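Nuclear and cytoplasmic polyadenylated RNA-binding protein PUB1 (Saccharomyces cerevisiae, PDB 3MD1) binds polyadenylated RNA, preferring poly(U), and T-rich single-stranded DNA, and may accompany mRNA to the cytoplasm, here represented by its second RRM domain. Local coordinates at residues 11-16 with 66-71; 31-36 with 40-45; 48-53 with 57-62. One frame throughout, in Å; residues are numbered along the deposited sequence.

Interaction 1: residues 11-16 with 66-71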
ATOM      1  N   VAL A  11     -12.232  -1.105  -3.061  1.00 11.31           N
ATOM      2  CA  VAL A  11     -12.791  -0.909  -1.710  1.00 12.57           C
ATOM      3  C   VAL A  11     -13.002  -2.212  -0.925  1.00 12.61           C
ATOM      4  O   VAL A  11     -13.219  -2.166   0.296  1.00 12.52           O
ATOM      5  CB  VAL A  11     -14.105  -0.087  -1.700  1.00 12.96           C
ATOM      6  CG1 VAL A  11     -13.820   1.398  -2.027  1.00 14.41           C
ATOM      7  CG2 VAL A  11     -15.150  -0.706  -2.628  1.00 13.40           C
ATOM      8  N   ASN A  12     -12.940  -3.356  -1.613  1.00 12.03           N
ATOM      9  CA  ASN A  12     -13.007  -4.659  -0.945  1.00 12.64           C
ATOM     10  C   ASN A  12     -11.657  -5.145  -0.405  1.00 12.35           C
ATOM     11  O   ASN A  12     -11.577  -6.212   0.199  1.00 13.41           O
ATOM     12  CB  ASN A  12     -13.667  -5.725  -1.845  1.00 12.31           C
ATOM     13  CG  ASN A  12     -12.737  -6.255  -2.946  1.00 13.36           C
ATOM     14  OD1 ASN A  12     -11.602  -5.799  -3.111  1.00 13.25           O
ATOM     15  ND2 ASN A  12     -13.227  -7.220  -3.707  1.00 12.51           N
ATOM     16  N   VAL A  13     -10.600  -4.358  -0.616  1.00 12.90           N
ATOM     17  CA  VAL A  13      -9.289  -4.733  -0.096  1.00 12.54           C
ATOM     18  C   VAL A  13      -9.193  -4.321   1.366  1.00 12.24           C
ATOM     19  O   VAL A  13      -9.261  -3.133   1.689  1.00 12.35           O
ATOM     20  CB  VAL A  13      -8.130  -4.107  -0.920  1.00 12.05           C
ATOM     21  CG1 VAL A  13      -6.804  -4.271  -0.197  1.00 12.63           C
ATOM     22  CG2 VAL A  13      -8.058  -4.750  -2.314  1.00 11.89           C
ATOM     23  N   ASP A  14      -9.070  -5.311   2.248  1.00 12.20           N
ATOM     24  CA  ASP A  14      -8.881  -5.039   3.671  1.00 11.94           C
ATOM     25  C   ASP A  14      -7.405  -5.189   4.047  1.00 12.11           C
ATOM     26  O   ASP A  14      -6.562  -5.458   3.178  1.00 12.42           O
ATOM     27  CB  ASP A  14      -9.778  -5.949   4.533  1.00 12.31           C
ATOM     28  CG  ASP A  14      -9.602  -7.425   4.225  1.00 11.94           C
ATOM     29  OD1 ASP A  14      -8.672  -7.809   3.470  1.00 11.40           O
ATOM     30  OD2 ASP A  14     -10.413  -8.221   4.746  1.00 12.30           O
ATOM     31  N   ASP A  15      -7.093  -4.996   5.329  1.00 12.47           N
ATOM     32  CA  ASP A  15      -5.710  -5.085   5.798  1.00 12.60           C
ATOM     33  C   ASP A  15      -5.082  -6.421   5.418  1.00 12.51           C
ATOM     34  O   ASP A  15      -3.960  -6.457   4.928  1.00 12.39           O
ATOM     35  CB  ASP A  15      -5.625  -4.896   7.315  1.00 12.14           C
ATOM     36  CG  ASP A  15      -5.780  -3.446   7.741  1.00 14.06           C
ATOM     37  OD1 ASP A  15      -5.684  -2.554   6.873  1.00 13.49           O
ATOM     38  OD2 ASP A  15      -5.991  -3.205   8.954  1.00 15.67           O
ATOM     39  N   GLU A  16      -5.823  -7.508   5.636  1.00 12.63           N
ATOM     40  CA  GLU A  16      -5.339  -8.857   5.318  1.00 13.06           C
ATOM     41  C   GLU A  16      -4.926  -9.001   3.852  1.00 13.17           C
ATOM     42  O   GLU A  16      -3.850  -9.522   3.552  1.00 13.62           O
ATOM     43  CB  GLU A  16      -6.389  -9.909   5.686  1.00 12.89           C
ATOM     44  CG  GLU A  16      -5.936 -11.353   5.516  1.00 14.09           C
ATOM     45  CD  GLU A  16      -7.069 -12.341   5.725  0.60 14.95           C
ATOM     46  OE1 GLU A  16      -6.949 -13.494   5.263  0.60 15.51           O
ATOM     47  OE2 GLU A  16      -8.084 -11.962   6.349  0.60 15.38           O
ATOM     48  N   GLN A  66       0.665  -3.432 -11.003  1.00  9.93           N
ATOM     49  CA  GLN A  66       0.238  -4.827 -10.973  1.00 10.24           C
ATOM     50  C   GLN A  66      -1.156  -4.875 -10.379  1.00 11.23           C
ATOM     51  O   GLN A  66      -1.512  -4.038  -9.554  1.00 10.72           O
ATOM     52  CB  GLN A  66       1.218  -5.697 -10.178  1.00 10.60           C
ATOM     53  CG  GLN A  66       2.673  -5.598 -10.659  1.00  8.92           C
ATOM     54  CD  GLN A  66       2.949  -6.280 -11.993  1.00 10.19           C
ATOM     55  OE1 GLN A  66       4.061  -6.176 -12.531  1.00 11.11           O
ATOM     56  NE2 GLN A  66       1.952  -6.971 -12.530  1.00  6.62           N
ATOM     57  N   ASP A  67      -1.962  -5.833 -10.822  1.00 12.51           N
ATOM     58  CA  ASP A  67      -3.356  -5.920 -10.362  1.00 13.59           C
ATOM     59  C   ASP A  67      -3.533  -6.576  -8.999  1.00 13.71           C
ATOM     60  O   ASP A  67      -2.950  -7.620  -8.708  1.00 14.91           O
ATOM     61  CB  ASP A  67      -4.229  -6.632 -11.402  1.00 14.50           C
ATOM     62  CG  ASP A  67      -4.734  -5.693 -12.494  1.00 15.84           C
ATOM     63  OD1 ASP A  67      -4.354  -4.500 -12.505  1.00 19.29           O
ATOM     64  OD2 ASP A  67      -5.519  -6.150 -13.339  1.00 19.82           O
ATOM     65  N   LEU A  68      -4.360  -5.948  -8.171  1.00 13.09           N
ATOM     66  CA  LEU A  68      -4.828  -6.541  -6.931  1.00 13.26           C
ATOM     67  C   LEU A  68      -6.340  -6.408  -6.930  1.00 13.24           C
ATOM     68  O   LEU A  68      -6.861  -5.307  -7.076  1.00 14.01           O
ATOM     69  CB  LEU A  68      -4.232  -5.811  -5.726  1.00 12.44           C
ATOM     70  CG  LEU A  68      -4.728  -6.293  -4.356  1.00 12.55           C
ATOM     71  CD1 LEU A  68      -4.340  -7.754  -4.103  1.00 13.14           C
ATOM     72  CD2 LEU A  68      -4.181  -5.360  -3.278  1.00 11.37           C
ATOM     73  N   ASN A  69      -7.044  -7.539  -6.785  1.00 14.08           N
ATOM     74  CA  ASN A  69      -8.507  -7.537  -6.847  1.00 13.98           C
ATOM     75  C   ASN A  69      -9.033  -6.711  -8.030  1.00 13.55           C
ATOM     76  O   ASN A  69      -9.978  -5.940  -7.893  1.00 14.34           O
ATOM     77  CB  ASN A  69      -9.121  -7.066  -5.518  1.00 13.82           C
ATOM     78  CG  ASN A  69      -8.922  -8.068  -4.385  1.00 13.84           C
ATOM     79  OD1 ASN A  69      -8.164  -9.033  -4.510  1.00 15.90           O
ATOM     80  ND2 ASN A  69      -9.618  -7.846  -3.275  1.00 14.10           N
ATOM     81  N   GLY A  70      -8.399  -6.878  -9.188  1.00 13.36           N
ATOM     82  CA  GLY A  70      -8.889  -6.303 -10.432  1.00 12.40           C
ATOM     83  C   GLY A  70      -8.488  -4.867 -10.714  1.00 12.00           C
ATOM     84  O   GLY A  70      -8.876  -4.307 -11.747  1.00 12.54           O
ATOM     85  N   ARG A  71      -7.712  -4.272  -9.804  1.00 11.00           N
ATOM     86  CA  ARG A  71      -7.305  -2.875  -9.923  1.00 10.31           C
ATOM     87  C   ARG A  71      -5.788  -2.719  -9.902  1.00  8.95           C
ATOM     88  O   ARG A  71      -5.116  -3.319  -9.050  1.00  8.55           O
ATOM     89  CB  ARG A  71      -7.911  -2.052  -8.785  1.00 10.73           C
ATOM     90  CG  ARG A  71      -9.444  -1.993  -8.782  1.00 12.14           C
ATOM     91  CD  ARG A  71     -10.004  -0.867  -9.650  1.00 13.52           C
ATOM     92  NE  ARG A  71      -9.800   0.450  -9.036  1.00 13.83           N
ATOM     93  CZ  ARG A  71     -10.569   0.958  -8.074  1.00 13.11           C
ATOM     94  NH1 ARG A  71     -10.299   2.156  -7.577  1.00  9.51           N
ATOM     95  NH2 ARG A  71     -11.616   0.271  -7.613  1.00 12.55           N
TER
HETATM   96  O   HOH W   1     -13.348   0.059  -5.455  1.00 21.52           O
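Asn-69 ND2 gives a hydrogen to Asn-12 OD1 across 2.9 Å, and the bond is nearly straight, 169° at the hydrogen. The two amides are almost perpendicular: OD1 lies in the amide plane of Asn-69, while ND2 sits above the carbonyl plane of Asn-12 and so misses a lone pair. Beside this polar pair Val-13 CG2 packs 3.6 Å from Asn-69 ND2 and 4.0 Å from Leu-68 CD2. Its isopropyl group is turned with CG1 anti to the backbone N (chi1 168°), which sets both methyls near the leucine, with CG2 the nearer. A water at the side ties Val-11 N to Arg-71 NH2, 2.8 Å from the latter and in the plane of the guanidinium.

Further out, the type I' turn from Leu-68 to Arg-71 holds Asn-69 in the left-handed region, and Asn-69 O accepts from Asn-10 ND2. Asp-8 forms a salt bridge with Arg-71 NE, and Asp-14 N-caps helix 15-22. Val-13 and Leu-68 also touch that helix, at Leu-18 and Thr-17. The loop before the first RRM helix and hairpin 67-71 are thus joined by one amide bond, straight at the hydrogen but off the lone pair, one water bridge and a small apolar contact.

Interaction 2: residues 31-36 with 40-45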
ATOM      1  N   GLY A  31       1.500  -3.269   6.930  1.00 12.44           N
ATOM      2  CA  GLY A  31       0.610  -2.635   5.946  1.00 12.22           C
ATOM      3  C   GLY A  31      -0.738  -2.254   6.536  1.00 11.60           C
ATOM      4  O   GLY A  31      -1.244  -2.947   7.421  1.00 12.34           O
ATOM      5  N   HIS A  32      -1.315  -1.146   6.063  1.00 11.05           N
ATOM      6  CA  HIS A  32      -2.633  -0.671   6.539  1.00 10.65           C
ATOM      7  C   HIS A  32      -3.463  -0.077   5.416  1.00 10.80           C
ATOM      8  O   HIS A  32      -2.969   0.743   4.633  1.00 10.51           O
ATOM      9  CB  HIS A  32      -2.491   0.432   7.598  1.00 10.71           C
ATOM     10  CG  HIS A  32      -1.806  -0.000   8.845  1.00 11.24           C
ATOM     11  ND1 HIS A  32      -0.452   0.165   9.042  1.00 12.43           N
ATOM     12  CD2 HIS A  32      -2.287  -0.576   9.969  1.00 12.90           C
ATOM     13  CE1 HIS A  32      -0.127  -0.301  10.234  1.00 10.69           C
ATOM     14  NE2 HIS A  32      -1.223  -0.747  10.821  1.00 14.46           N
ATOM     15  N   VAL A  33      -4.735  -0.461   5.357  1.00 10.37           N
ATOM     16  CA  VAL A  33      -5.674   0.184   4.454  1.00 10.27           C
ATOM     17  C   VAL A  33      -6.322   1.342   5.191  1.00 10.59           C
ATOM     18  O   VAL A  33      -6.812   1.166   6.310  1.00 10.32           O
ATOM     19  CB  VAL A  33      -6.776  -0.787   3.956  1.00 10.41           C
ATOM     20  CG1 VAL A  33      -7.805  -0.052   3.127  1.00 11.26           C
ATOM     21  CG2 VAL A  33      -6.180  -1.910   3.145  1.00 10.97           C
ATOM     22  N   MET A  34      -6.325   2.519   4.568  1.00 10.21           N
ATOM     23  CA  MET A  34      -6.989   3.697   5.135  1.00 10.68           C
ATOM     24  C   MET A  34      -8.493   3.670   4.960  1.00 10.49           C
ATOM     25  O   MET A  34      -9.017   3.321   3.905  1.00 10.71           O
ATOM     26  CB  MET A  34      -6.432   4.988   4.539  1.00 10.92           C
ATOM     27  CG  MET A  34      -4.950   5.112   4.699  1.00 12.59           C
ATOM     28  SD  MET A  34      -4.497   4.923   6.417  1.00 18.16           S
ATOM     29  CE  MET A  34      -5.109   6.476   7.047  1.00 13.44           C
ATOM     30  N   TRP A  35      -9.198   4.053   6.014  1.00 11.23           N
ATOM     31  CA  TRP A  35     -10.653   4.094   5.952  1.00 10.85           C
ATOM     32  C   TRP A  35     -11.153   5.331   6.664  1.00 10.94           C
ATOM     33  O   TRP A  35     -10.461   5.896   7.527  1.00 10.15           O
ATOM     34  CB  TRP A  35     -11.284   2.831   6.543  1.00 11.35           C
ATOM     35  CG  TRP A  35     -10.827   2.490   7.937  1.00 10.94           C
ATOM     36  CD1 TRP A  35      -9.662   1.867   8.292  1.00 13.54           C
ATOM     37  CD2 TRP A  35     -11.553   2.705   9.147  1.00 12.44           C
ATOM     38  NE1 TRP A  35      -9.612   1.701   9.656  1.00 13.81           N
ATOM     39  CE2 TRP A  35     -10.758   2.211  10.206  1.00 11.62           C
ATOM     40  CE3 TRP A  35     -12.794   3.282   9.443  1.00 10.24           C
ATOM     41  CZ2 TRP A  35     -11.173   2.261  11.538  1.00 11.79           C
ATOM     42  CZ3 TRP A  35     -13.208   3.337  10.761  1.00 12.12           C
ATOM     43  CH2 TRP A  35     -12.390   2.837  11.796  1.00 12.76           C
ATOM     44  N   ASP A  36     -12.343   5.756   6.260  1.00 10.74           N
ATOM     45  CA  ASP A  36     -12.938   6.998   6.735  1.00 11.30           C
ATOM     46  C   ASP A  36     -13.558   6.763   8.116  1.00 11.41           C
ATOM     47  O   ASP A  36     -14.533   6.019   8.242  1.00 11.94           O
ATOM     48  CB  ASP A  36     -13.999   7.439   5.732  1.00 11.52           C
ATOM     49  CG  ASP A  36     -14.679   8.739   6.111  1.00 12.83           C
ATOM     50  OD1 ASP A  36     -14.821   9.058   7.309  1.00 14.29           O
ATOM     51  OD2 ASP A  36     -15.092   9.462   5.181  1.00 15.80           O
ATOM     52  N   GLY A  40     -16.532   4.263   8.058  1.00 11.45           N
ATOM     53  CA  GLY A  40     -16.012   2.902   8.025  1.00 10.77           C
ATOM     54  C   GLY A  40     -15.570   2.472   6.639  1.00 10.04           C
ATOM     55  O   GLY A  40     -14.926   1.431   6.484  1.00 11.12           O
ATOM     56  N   SER A  41     -15.883   3.266   5.627  0.50  8.64           N
ATOM     57  CA  SER A  41     -15.585   2.830   4.268  0.50  7.81           C
ATOM     58  C   SER A  41     -14.141   3.103   3.893  0.50  7.13           C
ATOM     59  O   SER A  41     -13.583   4.147   4.230  0.50  5.34           O
ATOM     60  CB  SER A  41     -16.540   3.456   3.261  0.50  7.92           C
ATOM     61  OG  SER A  41     -16.355   4.849   3.183  0.50  9.24           O
ATOM     62  N   SER A  42     -13.545   2.139   3.203  1.00  7.45           N
ATOM     63  CA  SER A  42     -12.189   2.280   2.699  1.00  7.88           C
ATOM     64  C   SER A  42     -12.043   3.551   1.897  1.00  8.09           C
ATOM     65  O   SER A  42     -12.944   3.929   1.152  1.00  8.32           O
ATOM     66  CB  SER A  42     -11.813   1.098   1.805  1.00  7.85           C
ATOM     67  OG  SER A  42     -10.506   1.264   1.267  1.00  8.88           O
ATOM     68  N   ARG A  43     -10.874   4.167   2.020  1.00  7.40           N
ATOM     69  CA  ARG A  43     -10.535   5.321   1.204  1.00  7.45           C
ATOM     70  C   ARG A  43      -9.864   4.906  -0.097  1.00  7.34           C
ATOM     71  O   ARG A  43      -9.485   5.775  -0.901  1.00  7.59           O
ATOM     72  CB  ARG A  43      -9.630   6.272   1.973  1.00  7.64           C
ATOM     73  CG  ARG A  43     -10.305   6.920   3.158  1.00  8.10           C
ATOM     74  CD  ARG A  43      -9.604   8.196   3.543  1.00 11.05           C
ATOM     75  NE  ARG A  43     -10.245   8.829   4.677  1.00 10.86           N
ATOM     76  CZ  ARG A  43     -11.187   9.764   4.592  1.00 13.15           C
ATOM     77  NH1 ARG A  43     -11.603  10.189   3.400  1.00 13.23           N
ATOM     78  NH2 ARG A  43     -11.709  10.278   5.703  1.00 13.79           N
ATOM     79  N   GLY A  44      -9.696   3.599  -0.313  1.00  6.65           N
ATOM     80  CA  GLY A  44      -9.136   3.103  -1.591  1.00  6.17           C
ATOM     81  C   GLY A  44      -7.642   3.310  -1.699  1.00  5.78           C
ATOM     82  O   GLY A  44      -7.067   3.286  -2.798  1.00  6.85           O
ATOM     83  N   TYR A  45      -6.991   3.508  -0.561  1.00  5.14           N
ATOM     84  CA  TYR A  45      -5.535   3.545  -0.527  1.00  5.56           C
ATOM     85  C   TYR A  45      -5.047   3.082   0.816  1.00  4.80           C
ATOM     86  O   TYR A  45      -5.829   2.959   1.757  1.00  4.38           O
ATOM     87  CB  TYR A  45      -4.967   4.932  -0.893  1.00  5.53           C
ATOM     88  CG  TYR A  45      -5.445   6.084  -0.037  1.00  5.82           C
ATOM     89  CD1 TYR A  45      -6.464   6.922  -0.484  1.00  6.04           C
ATOM     90  CD2 TYR A  45      -4.848   6.363   1.180  1.00  6.79           C
ATOM     91  CE1 TYR A  45      -6.900   7.990   0.263  1.00  7.21           C
ATOM     92  CE2 TYR A  45      -5.276   7.463   1.955  1.00  6.03           C
ATOM     93  CZ  TYR A  45      -6.300   8.262   1.484  1.00  6.06           C
ATOM     94  OH  TYR A  45      -6.743   9.336   2.218  1.00  8.93           O
TER
HETATM   95  O   HOH W   2      -8.536   8.192   6.837  1.00 25.87           O
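Arg-43 N donates to Met-34 O at 2.8 Å, almost straight at 177°, and Met-34 N in turn donates to Tyr-45 O at 2.9 Å, in the carbonyl plane. Met-34 thus has both backbone polar groups satisfied. Farther along, Asp-36 N reaches Ser-41 O and Gly-40 N returns to Asp-36 O at 2.7 Å, nearly along the C=O axis. Between these bonds Trp-35 and Ser-42 form a non-hydrogen-bonded antiparallel pair; Trp-35 O instead accepts from a water that also takes the hydrogen of Arg-43 NE.

This is the end of the hairpin joining strands 28-35 and 45-50, the second and third strands of the RRM sheet. Residues 43-50 match the RNP1 signature, in which Tyr-45 holds an aromatic position that commonly contacts RNA in RRMs and probably does so here. The chain turns a corner at Gly-44, whose positive phi favours glycine, and Ser-42 OG accepts from Gly-44 N in an ST turn.

The Asp-36 carboxylate stacks on the Arg-43 guanidinium with their planes 17° apart; OD2 and NH2 are 3.5 Å apart, but no N-H points at the oxygen, and the salt bridge is one of charge alone. Asp-36 CB lies 3.6 Å above one face of that guanidinium, offset toward its rim, and CG anti to the backbone N (chi1 -179°) carries the carboxylate alongside the arginine, while OD1 accepts from Gln-38 N. With an alanine in place of Asp-36, Arg-43 is likely to lose this carboxylate and Gln-38 N its side-chain acceptor. On the same side of the hairpin, Met-34 CG leans obliquely against Tyr-45 CE2 at 3.6 Å, and the tyrosine ring also meets that of Phe-5. Trp-35 CE3 rests 3.5 Å from Gly-40 CA.

Interaction 3: residues 48-53 with 57-62; sequences VSFTSQ and QNAMDS
Gln-57 N donates to Gln-53 O at 2.8 Å, the first-turn bond that ties the start of helix 53-63 to its body. Gln-57 CB lies 3.4 Å from the same oxygen. The side chain of Gln-57 reaches forward along the helix: CG leaves anti to the backbone N and the chain then folds at chi2 (75°), which brings NE2 to Asp-61 OD2 at 3.0 Å. That bond is straight, 171°, with OD2 in the amide plane of the glutamine and met on the syn side, the donor standing somewhat out of the carboxylate plane. It runs from i to i+4, and a side-chain bond and a backbone bond, the latter from Asp-61 N to Gln-57 O, thus both link Gln-57 to Asp-61.

The apolar half of the contact is a single touch. Phe-50 extends its ring from the strand to the helix and puts CZ 3.5 Å from Ala-59 CB, with CE2 a little farther at 3.8 Å. The methyl approaches the ring obliquely. Both residues are buried, and the small alanine lets the ring tip come close to the helix backbone.

Between strand and helix, Ser-52 is the N-cap, its OG accepting from Asp-55 N, and marks the start of helix 53-63. Strand 45-50 is a central strand of the RRM sheet, and helix 53-63 packs across one side of that sheet. Phe-50 also touches Leu-4 of strand 2-7, Ala-59 touches Phe-25 in the loop after helix 15-22, and Met-60 reaches Leu-4 as well as Ile-75 and Trp-77 of strand 71-77.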
ATOM      1  N   VAL A  48       2.364   0.767   3.102  1.00  7.91           N
ATOM      2  CA  VAL A  48       3.243  -0.381   3.385  1.00  8.49           C
ATOM      3  C   VAL A  48       4.621   0.136   3.846  1.00  9.22           C
ATOM      4  O   VAL A  48       5.209   1.000   3.193  1.00  9.69           O
ATOM      5  CB  VAL A  48       3.381  -1.310   2.157  1.00  8.88           C
ATOM      6  CG1 VAL A  48       4.300  -2.481   2.497  1.00  8.63           C
ATOM      7  CG2 VAL A  48       2.016  -1.841   1.747  1.00  7.76           C
ATOM      8  N   SER A  49       5.108  -0.390   4.974  0.50  9.98           N
ATOM      9  CA  SER A  49       6.332   0.088   5.623  0.50 10.76           C
ATOM     10  C   SER A  49       7.488  -0.902   5.474  0.50 11.15           C
ATOM     11  O   SER A  49       7.270  -2.111   5.455  0.50 11.43           O
ATOM     12  CB  SER A  49       6.075   0.341   7.116  0.50 10.87           C
ATOM     13  OG  SER A  49       7.197   0.943   7.742  0.50 12.48           O
ATOM     14  N   PHE A  50       8.708  -0.366   5.381  1.00 11.30           N
ATOM     15  CA  PHE A  50       9.938  -1.166   5.236  1.00 12.07           C
ATOM     16  C   PHE A  50      11.072  -0.627   6.115  1.00 13.30           C
ATOM     17  O   PHE A  50      11.109   0.571   6.434  1.00 12.94           O
ATOM     18  CB  PHE A  50      10.420  -1.160   3.775  1.00 11.76           C
ATOM     19  CG  PHE A  50       9.455  -1.793   2.802  1.00 11.15           C
ATOM     20  CD1 PHE A  50       8.365  -1.081   2.307  1.00 13.13           C
ATOM     21  CD2 PHE A  50       9.655  -3.098   2.359  1.00 11.96           C
ATOM     22  CE1 PHE A  50       7.475  -1.677   1.415  1.00 10.37           C
ATOM     23  CE2 PHE A  50       8.774  -3.694   1.452  1.00 10.84           C
ATOM     24  CZ  PHE A  50       7.683  -2.981   0.986  1.00 12.28           C
ATOM     25  N   THR A  51      12.022  -1.495   6.476  1.00 14.45           N
ATOM     26  CA  THR A  51      13.202  -1.041   7.246  1.00 15.86           C
ATOM     27  C   THR A  51      14.233  -0.336   6.361  1.00 16.50           C
ATOM     28  O   THR A  51      15.027   0.483   6.842  1.00 17.19           O
ATOM     29  CB  THR A  51      13.915  -2.189   8.013  1.00 15.88           C
ATOM     30  OG1 THR A  51      14.523  -3.097   7.088  1.00 18.20           O
ATOM     31  CG2 THR A  51      12.961  -2.941   8.921  1.00 15.86           C
ATOM     32  N   SER A  52      14.198  -0.651   5.067  1.00 16.86           N
ATOM     33  CA  SER A  52      15.250  -0.285   4.124  1.00 17.73           C
ATOM     34  C   SER A  52      14.697   0.486   2.924  1.00 17.45           C
ATOM     35  O   SER A  52      13.699   0.079   2.324  1.00 17.87           O
ATOM     36  CB  SER A  52      15.952  -1.554   3.636  1.00 17.90           C
ATOM     37  OG  SER A  52      16.630  -1.334   2.408  1.00 19.37           O
ATOM     38  N   GLN A  53      15.363   1.586   2.574  1.00 17.19           N
ATOM     39  CA  GLN A  53      14.943   2.404   1.434  1.00 16.66           C
ATOM     40  C   GLN A  53      15.039   1.650   0.109  1.00 16.46           C
ATOM     41  O   GLN A  53      14.093   1.668  -0.690  1.00 15.96           O
ATOM     42  CB  GLN A  53      15.739   3.708   1.352  1.00 16.92           C
ATOM     43  CG  GLN A  53      15.213   4.676   0.292  1.00 18.25           C
ATOM     44  CD  GLN A  53      16.088   5.896   0.122  1.00 19.78           C
ATOM     45  OE1 GLN A  53      16.921   6.205   0.977  1.00 19.46           O
ATOM     46  NE2 GLN A  53      15.908   6.600  -0.986  1.00 19.72           N
ATOM     47  N   GLN A  57      11.976   0.734  -2.312  1.00 10.00           N
ATOM     48  CA  GLN A  57      12.063   1.121  -3.722  1.00  9.00           C
ATOM     49  C   GLN A  57      11.823  -0.074  -4.643  1.00  8.57           C
ATOM     50  O   GLN A  57      11.050   0.011  -5.587  1.00  8.14           O
ATOM     51  CB  GLN A  57      13.429   1.763  -4.032  1.00  9.51           C
ATOM     52  CG  GLN A  57      13.602   2.220  -5.502  1.00 10.60           C
ATOM     53  CD  GLN A  57      12.827   3.486  -5.831  1.00 12.91           C
ATOM     54  OE1 GLN A  57      12.973   4.518  -5.166  1.00 14.45           O
ATOM     55  NE2 GLN A  57      12.000   3.420  -6.871  1.00 13.77           N
ATOM     56  N   ASN A  58      12.479  -1.194  -4.356  1.00  7.26           N
ATOM     57  CA  ASN A  58      12.302  -2.380  -5.194  1.00  7.22           C
ATOM     58  C   ASN A  58      10.892  -2.974  -5.123  1.00  6.92           C
ATOM     59  O   ASN A  58      10.373  -3.443  -6.128  1.00  6.59           O
ATOM     60  CB  ASN A  58      13.334  -3.450  -4.852  1.00  7.03           C
ATOM     61  CG  ASN A  58      14.749  -3.033  -5.208  1.00  8.24           C
ATOM     62  OD1 ASN A  58      14.972  -2.241  -6.127  1.00  6.37           O
ATOM     63  ND2 ASN A  58      15.719  -3.596  -4.489  1.00  8.15           N
ATOM     64  N   ALA A  59      10.280  -2.950  -3.941  1.00  6.73           N
ATOM     65  CA  ALA A  59       8.926  -3.481  -3.791  1.00  6.80           C
ATOM     66  C   ALA A  59       7.952  -2.619  -4.584  1.00  6.30           C
ATOM     67  O   ALA A  59       7.067  -3.121  -5.286  1.00  5.43           O
ATOM     68  CB  ALA A  59       8.537  -3.540  -2.343  1.00  7.02           C
ATOM     69  N   MET A  60       8.125  -1.309  -4.472  1.00  5.47           N
ATOM     70  CA  MET A  60       7.346  -0.372  -5.270  1.00  5.39           C
ATOM     71  C   MET A  60       7.465  -0.693  -6.757  1.00  5.75           C
ATOM     72  O   MET A  60       6.463  -0.784  -7.461  1.00  5.45           O
ATOM     73  CB  MET A  60       7.799   1.060  -5.005  1.00  5.66           C
ATOM     74  CG  MET A  60       7.264   2.062  -6.008  1.00  5.68           C
ATOM     75  SD  MET A  60       7.294   3.785  -5.455  1.00  6.36           S
ATOM     76  CE  MET A  60       8.957   3.938  -4.771  1.00  8.85           C
ATOM     77  N   ASP A  61       8.698  -0.855  -7.234  1.00  6.56           N
ATOM     78  CA  ASP A  61       8.910  -1.027  -8.667  1.00  6.84           C
ATOM     79  C   ASP A  61       8.382  -2.381  -9.137  1.00  6.55           C
ATOM     80  O   ASP A  61       7.779  -2.498 -10.199  1.00  6.39           O
ATOM     81  CB  ASP A  61      10.391  -0.794  -9.042  1.00  7.14           C
ATOM     82  CG  ASP A  61      10.823   0.660  -8.812  1.00  8.68           C
ATOM     83  OD1 ASP A  61       9.966   1.572  -8.941  1.00  8.77           O
ATOM     84  OD2 ASP A  61      12.016   0.902  -8.493  1.00 10.09           O
ATOM     85  N   SER A  62       8.562  -3.380  -8.291  1.00  5.86           N
ATOM     86  CA  SER A  62       8.068  -4.718  -8.546  1.00  5.86           C
ATOM     87  C   SER A  62       6.545  -4.791  -8.684  1.00  6.11           C
ATOM     88  O   SER A  62       6.030  -5.515  -9.537  1.00  7.47           O
ATOM     89  CB  SER A  62       8.517  -5.603  -7.385  1.00  6.52           C
ATOM     90  OG  SER A  62       8.576  -6.940  -7.764  1.00  3.78           O
TER

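Interaction 2 is a surface contact, whereas interactions 1 and 3 are partly buried, each combining polar bonds with a small apolar touch. Only interaction 2 is chiefly backbone pairing within a hairpin; interaction 1 depends on side-chain amides and a water, and interaction 3 on helical bonding plus one ring-to-methyl contact. Interactions 1 and 2 adjoin directly: Asp-15 OD1 probably accepts from Val-33 N at 2.8 Å, and Val-33 CG2 packs against the backbone oxygens of Val-13 and Asp-14. Interaction 3 lies across the chain's centre from both, about 18 and 20 Å away between centres. All three reach the same sheet; strands 28-35 and 45-50, of interactions 2 and 3, are neighbours in it.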